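Local coordinates for sulfur oxidation protein soxB (Thermus thermophilus, PDB 2WDD) that probably hydrolyses the sulfur-sulfur bond of cysteine S-thiosulfonate in the Sox sulfur oxidation pathway, using a two-manganese site, at residues I279-T291 / K299-A311. Residues are numbered along the deposited sequence; the frame is centred on the assembly and turned at random. Where two conformers were deposited one is given.
Sequences IDLILSGHTHDLT and KTWIVAGSAAGKA. With MN (manganese (II) ion), chain H; MN (manganese (II) ion), chain G.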
loop_
_atom_site.group_PDB
_atom_site.type_symbol
_atom_site.label_atom_id
_atom_site.label_comp_id
_atom_site.label_asym_id
_atom_site.label_seq_id
_atom_site.Cartn_x
_atom_site.Cartn_y
_atom_site.Cartn_z
ATOM N N ILE A 279 -20.869 -0.840 13.015
ATOM C CA ILE A 279 -19.579 -1.429 12.669
ATOM C C ILE A 279 -18.748 -1.375 13.947
ATOM O O ILE A 279 -18.487 -0.294 14.468
ATOM C CB ILE A 279 -18.861 -0.689 11.530
ATOM C CG1 ILE A 279 -19.710 -0.731 10.253
ATOM C CG2 ILE A 279 -17.510 -1.328 11.297
ATOM C CD1 ILE A 279 -19.060 -0.041 9.066
ATOM N N ASP A 280 -18.357 -2.534 14.456
ATOM C CA ASP A 280 -17.611 -2.599 15.705
ATOM C C ASP A 280 -16.107 -2.480 15.531
ATOM O O ASP A 280 -15.417 -1.927 16.381
ATOM C CB ASP A 280 -17.961 -3.874 16.463
ATOM C CG ASP A 280 -19.451 -3.991 16.724
ATOM O OD1 ASP A 280 -20.034 -3.010 17.245
ATOM O OD2 ASP A 280 -20.051 -5.005 16.302
ATOM N N LEU A 281 -15.604 -3.004 14.421
ATOM C CA LEU A 281 -14.183 -2.982 14.159
ATOM C C LEU A 281 -13.990 -2.851 12.658
ATOM O O LEU A 281 -14.740 -3.451 11.886
ATOM C CB LEU A 281 -13.566 -4.307 14.609
ATOM C CG LEU A 281 -12.107 -4.595 14.235
ATOM C CD1 LEU A 281 -11.185 -3.605 14.942
ATOM C CD2 LEU A 281 -11.718 -6.043 14.582
ATOM N N ILE A 282 -12.985 -2.080 12.257
ATOM C CA ILE A 282 -12.622 -1.943 10.841
ATOM C C ILE A 282 -11.157 -2.345 10.742
ATOM O O ILE A 282 -10.329 -1.828 11.502
ATOM C CB ILE A 282 -12.798 -0.504 10.279
ATOM C CG1 ILE A 282 -14.267 -0.081 10.315
ATOM C CG2 ILE A 282 -12.304 -0.447 8.814
ATOM C CD1 ILE A 282 -14.505 1.389 10.017
ATOM N N LEU A 283 -10.857 -3.251 9.810
ATOM C CA LEU A 283 -9.499 -3.693 9.491
ATOM C C LEU A 283 -9.231 -2.880 8.213
ATOM O O LEU A 283 -9.801 -3.158 7.149
ATOM C CB LEU A 283 -9.468 -5.206 9.236
ATOM C CG LEU A 283 -9.862 -6.019 10.486
ATOM C CD1 LEU A 283 -9.903 -7.516 10.205
ATOM C CD2 LEU A 283 -8.930 -5.694 11.682
ATOM N N SER A 284 -8.420 -1.834 8.365
ATOM C CA SER A 284 -8.168 -0.857 7.305
ATOM C C SER A 284 -6.930 -1.088 6.457
ATOM O O SER A 284 -5.802 -0.902 6.925
ATOM C CB SER A 284 -8.071 0.562 7.898
ATOM O OG SER A 284 -9.279 0.996 8.497
ATOM N N GLY A 285 -7.147 -1.424 5.191
ATOM C CA GLY A 285 -6.062 -1.594 4.241
ATOM C C GLY A 285 -5.928 -0.337 3.396
ATOM O O GLY A 285 -6.443 0.717 3.747
ATOM N N HIS A 286 -5.239 -0.472 2.265
ATOM C CA HIS A 286 -5.066 0.602 1.288
ATOM C C HIS A 286 -4.057 1.702 1.592
ATOM O O HIS A 286 -3.249 2.082 0.739
ATOM C CB HIS A 286 -6.392 1.225 0.854
ATOM C CG HIS A 286 -6.228 2.202 -0.272
ATOM N ND1 HIS A 286 -5.763 1.820 -1.513
ATOM C CD2 HIS A 286 -6.353 3.549 -0.313
ATOM C CE1 HIS A 286 -5.634 2.888 -2.280
ATOM N NE2 HIS A 286 -5.992 3.951 -1.580
ATOM N N THR A 287 -4.150 2.277 2.781
ATOM C CA THR A 287 -3.248 3.361 3.129
ATOM C C THR A 287 -1.897 2.895 3.703
ATOM O O THR A 287 -0.988 3.715 3.902
ATOM C CB THR A 287 -3.943 4.418 4.010
ATOM O OG1 THR A 287 -4.755 3.761 4.995
ATOM C CG2 THR A 287 -4.838 5.328 3.160
ATOM N N HIS A 288 -1.734 1.581 3.859
ATOM C CA HIS A 288 -0.472 0.990 4.302
ATOM C C HIS A 288 -0.046 1.515 5.676
ATOM O O HIS A 288 1.148 1.641 5.965
ATOM C CB HIS A 288 0.639 1.261 3.271
ATOM C CG HIS A 288 0.411 0.623 1.927
ATOM N ND1 HIS A 288 1.430 0.421 1.019
ATOM C CD2 HIS A 288 -0.712 0.137 1.344
ATOM C CE1 HIS A 288 0.943 -0.161 -0.066
ATOM N NE2 HIS A 288 -0.351 -0.354 0.109
ATOM N N ASP A 289 -1.031 1.795 6.530
ATOM C CA ASP A 289 -0.770 2.319 7.872
ATOM C C ASP A 289 -0.417 1.243 8.894
ATOM O O ASP A 289 -0.641 0.044 8.668
ATOM C CB ASP A 289 -2.007 3.083 8.354
ATOM C CG ASP A 289 -2.206 4.391 7.609
ATOM O OD1 ASP A 289 -1.249 5.191 7.583
ATOM O OD2 ASP A 289 -3.304 4.637 7.068
ATOM N N LEU A 290 0.103 1.695 10.041
ATOM C CA LEU A 290 0.393 0.824 11.184
ATOM C C LEU A 290 -0.278 1.428 12.416
ATOM O O LEU A 290 -0.154 2.632 12.661
ATOM C CB LEU A 290 1.906 0.708 11.438
ATOM C CG LEU A 290 2.615 -0.367 10.603
ATOM C CD1 LEU A 290 4.099 -0.057 10.487
ATOM C CD2 LEU A 290 2.382 -1.760 11.200
ATOM N N THR A 291 -1.011 0.601 13.162
ATOM C CA THR A 291 -1.694 1.053 14.378
ATOM C C THR A 291 -1.426 0.065 15.525
ATOM O O THR A 291 -2.199 -0.867 15.746
ATOM C CB THR A 291 -3.215 1.185 14.161
ATOM O OG1 THR A 291 -3.738 -0.055 13.674
ATOM C CG2 THR A 291 -3.520 2.289 13.173
ATOM N N LYS A 299 -18.075 4.821 17.628
ATOM C CA LYS A 299 -18.219 3.605 18.418
ATOM C C LYS A 299 -17.492 2.445 17.729
ATOM O O LYS A 299 -17.861 1.281 17.883
ATOM C CB LYS A 299 -19.705 3.265 18.556
ATOM C CG LYS A 299 -20.505 4.316 19.315
ATOM C CD LYS A 299 -19.944 4.518 20.710
ATOM C CE LYS A 299 -20.511 5.767 21.365
ATOM N NZ LYS A 299 -20.185 5.824 22.819
ATOM N N THR A 300 -16.444 2.772 16.975
ATOM C CA THR A 300 -15.710 1.763 16.217
ATOM C C THR A 300 -14.223 1.770 16.549
ATOM O O THR A 300 -13.639 2.830 16.737
ATOM C CB THR A 300 -15.869 2.062 14.708
ATOM O OG1 THR A 300 -17.259 2.101 14.370
ATOM C CG2 THR A 300 -15.121 1.048 13.838
ATOM N N TRP A 301 -13.610 0.590 16.539
ATOM C CA TRP A 301 -12.155 0.475 16.660
ATOM C C TRP A 301 -11.621 0.280 15.238
ATOM O O TRP A 301 -12.213 -0.462 14.457
ATOM C CB TRP A 301 -11.766 -0.763 17.468
ATOM C CG TRP A 301 -12.071 -0.630 18.926
ATOM C CD1 TRP A 301 -13.045 -1.286 19.622
ATOM C CD2 TRP A 301 -11.414 0.231 19.862
ATOM N NE1 TRP A 301 -13.030 -0.885 20.939
ATOM C CE2 TRP A 301 -12.031 0.033 21.115
ATOM C CE3 TRP A 301 -10.360 1.140 19.766
ATOM C CZ2 TRP A 301 -11.642 0.734 22.260
ATOM C CZ3 TRP A 301 -9.964 1.825 20.911
ATOM C CH2 TRP A 301 -10.608 1.618 22.136
ATOM N N ILE A 302 -10.468 0.872 14.936
ATOM C CA ILE A 302 -9.847 0.736 13.614
ATOM C C ILE A 302 -8.420 0.219 13.768
ATOM O O ILE A 302 -7.643 0.743 14.584
ATOM C CB ILE A 302 -9.858 2.083 12.878
ATOM C CG1 ILE A 302 -11.305 2.551 12.664
ATOM C CG2 ILE A 302 -9.141 1.967 11.523
ATOM C CD1 ILE A 302 -11.420 3.922 12.013
ATOM N N VAL A 303 -8.089 -0.836 13.025
ATOM C CA VAL A 303 -6.746 -1.415 13.037
ATOM C C VAL A 303 -6.265 -1.477 11.588
ATOM O O VAL A 303 -6.939 -2.051 10.737
ATOM C CB VAL A 303 -6.758 -2.815 13.662
ATOM C CG1 VAL A 303 -5.411 -3.503 13.503
ATOM C CG2 VAL A 303 -7.173 -2.717 15.136
ATOM N N ALA A 304 -5.098 -0.895 11.313
ATOM C CA ALA A 304 -4.544 -0.866 9.957
ATOM C C ALA A 304 -3.818 -2.154 9.590
ATOM O O ALA A 304 -3.268 -2.835 10.454
ATOM C CB ALA A 304 -3.610 0.327 9.792
ATOM N N GLY A 305 -3.739 -2.438 8.290
ATOM C CA GLY A 305 -3.114 -3.668 7.805
ATOM C C GLY A 305 -1.656 -3.650 7.369
ATOM O O GLY A 305 -1.125 -4.683 6.943
ATOM N N SER A 306 -0.994 -2.503 7.523
ATOM C CA SER A 306 0.402 -2.348 7.125
ATOM C C SER A 306 0.587 -2.695 5.646
ATOM O O SER A 306 -0.302 -2.426 4.821
ATOM C CB SER A 306 1.352 -3.138 8.041
ATOM O OG SER A 306 2.703 -2.763 7.803
ATOM N N ALA A 307 1.730 -3.288 5.307
ATOM C CA ALA A 307 1.989 -3.585 3.901
ATOM C C ALA A 307 3.209 -4.444 3.679
ATOM O O ALA A 307 4.076 -4.541 4.548
ATOM C CB ALA A 307 2.173 -2.281 3.137
ATOM N N ALA A 308 3.279 -5.011 2.475
ATOM C CA ALA A 308 4.456 -5.713 1.983
ATOM C C ALA A 308 4.916 -6.900 2.824
ATOM O O ALA A 308 6.084 -7.310 2.749
ATOM C CB ALA A 308 5.597 -4.701 1.806
ATOM N N GLY A 309 3.998 -7.420 3.641
ATOM C CA GLY A 309 4.242 -8.553 4.528
ATOM C C GLY A 309 4.999 -8.208 5.798
ATOM O O GLY A 309 5.492 -9.094 6.510
ATOM N N LYS A 310 5.112 -6.923 6.102
ATOM C CA LYS A 310 5.920 -6.570 7.258
ATOM C C LYS A 310 5.367 -6.950 8.612
ATOM O O LYS A 310 6.137 -7.161 9.556
ATOM C CB LYS A 310 6.400 -5.119 7.210
ATOM C CG LYS A 310 5.362 -4.068 7.518
ATOM C CD LYS A 310 5.886 -2.662 7.150
ATOM C CE LYS A 310 7.034 -2.210 8.053
ATOM N NZ LYS A 310 7.444 -0.766 7.814
ATOM N N ALA A 311 4.045 -7.037 8.720
ATOM C CA ALA A 311 3.421 -7.323 9.998
ATOM C C ALA A 311 2.176 -8.170 9.870
ATOM O O ALA A 311 1.446 -8.090 8.885
ATOM C CB ALA A 311 3.067 -6.013 10.692
HETATM MN MN MN H . -4.899 -0.133 -2.400
HETATM MN MN MN G . -1.785 -1.145 -1.395
HETATM O O HOH W 1 -16.650 -1.236 18.823
HETATM O O HOH W 2 -20.336 -0.072 17.195
HETATM O O HOH W 3 -3.064 0.488 -1.554
HETATM O O HOH W 4 3.033 -0.150 6.991
HETATM O O HOH W 5 -1.416 -2.103 12.232
#
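Strands 281-284 and 300-304 run parallel, 18° apart, paired from Leu-281 with Trp-301 to Ser-284 with Ala-304. Five backbone bonds join them, from Trp-301 N to Asp-280 O through Gly-305 N to Ser-284 O. At the start, Thr-300 OG1 donates to Ile-279 O (2.7 Å). Thr-300 CG2 lies 3.8 Å from Ile-282 CG1. On the other sheet face, Leu-281 crosses Trp-301 at about a right angle, its CD1 3.8 Å from Trp-301 CB. Leu-283 and Val-303 lie side by side there. After the metal loop the chain comes back beside the end of strand 300-304, where Thr-291 OG1 accepts from Ala-304 N (2.9 Å, N-H...O 166°). The hydroxyl sits between backbone N and carbonyl carbon (chi1 55°), which turns it to that amide. With an alanine here, the Ala-304 amide would probably lose its acceptor and the Ala-304 methyl a neighbour. Ala-307 CB packs over one face of the His-288 ring, 3.8 Å from its centroid. His-288 NE2 binds one manganese (2.2 Å) and His-286 ND1 the other (2.3 Å). Asp-132 and a water bridge this dinuclear, metallophosphoesterase-type site. Segment 299-311 thus backs the metal-binding loop, while NE2-manganese and ND1 hydrogen bonds hold the His-288 ring.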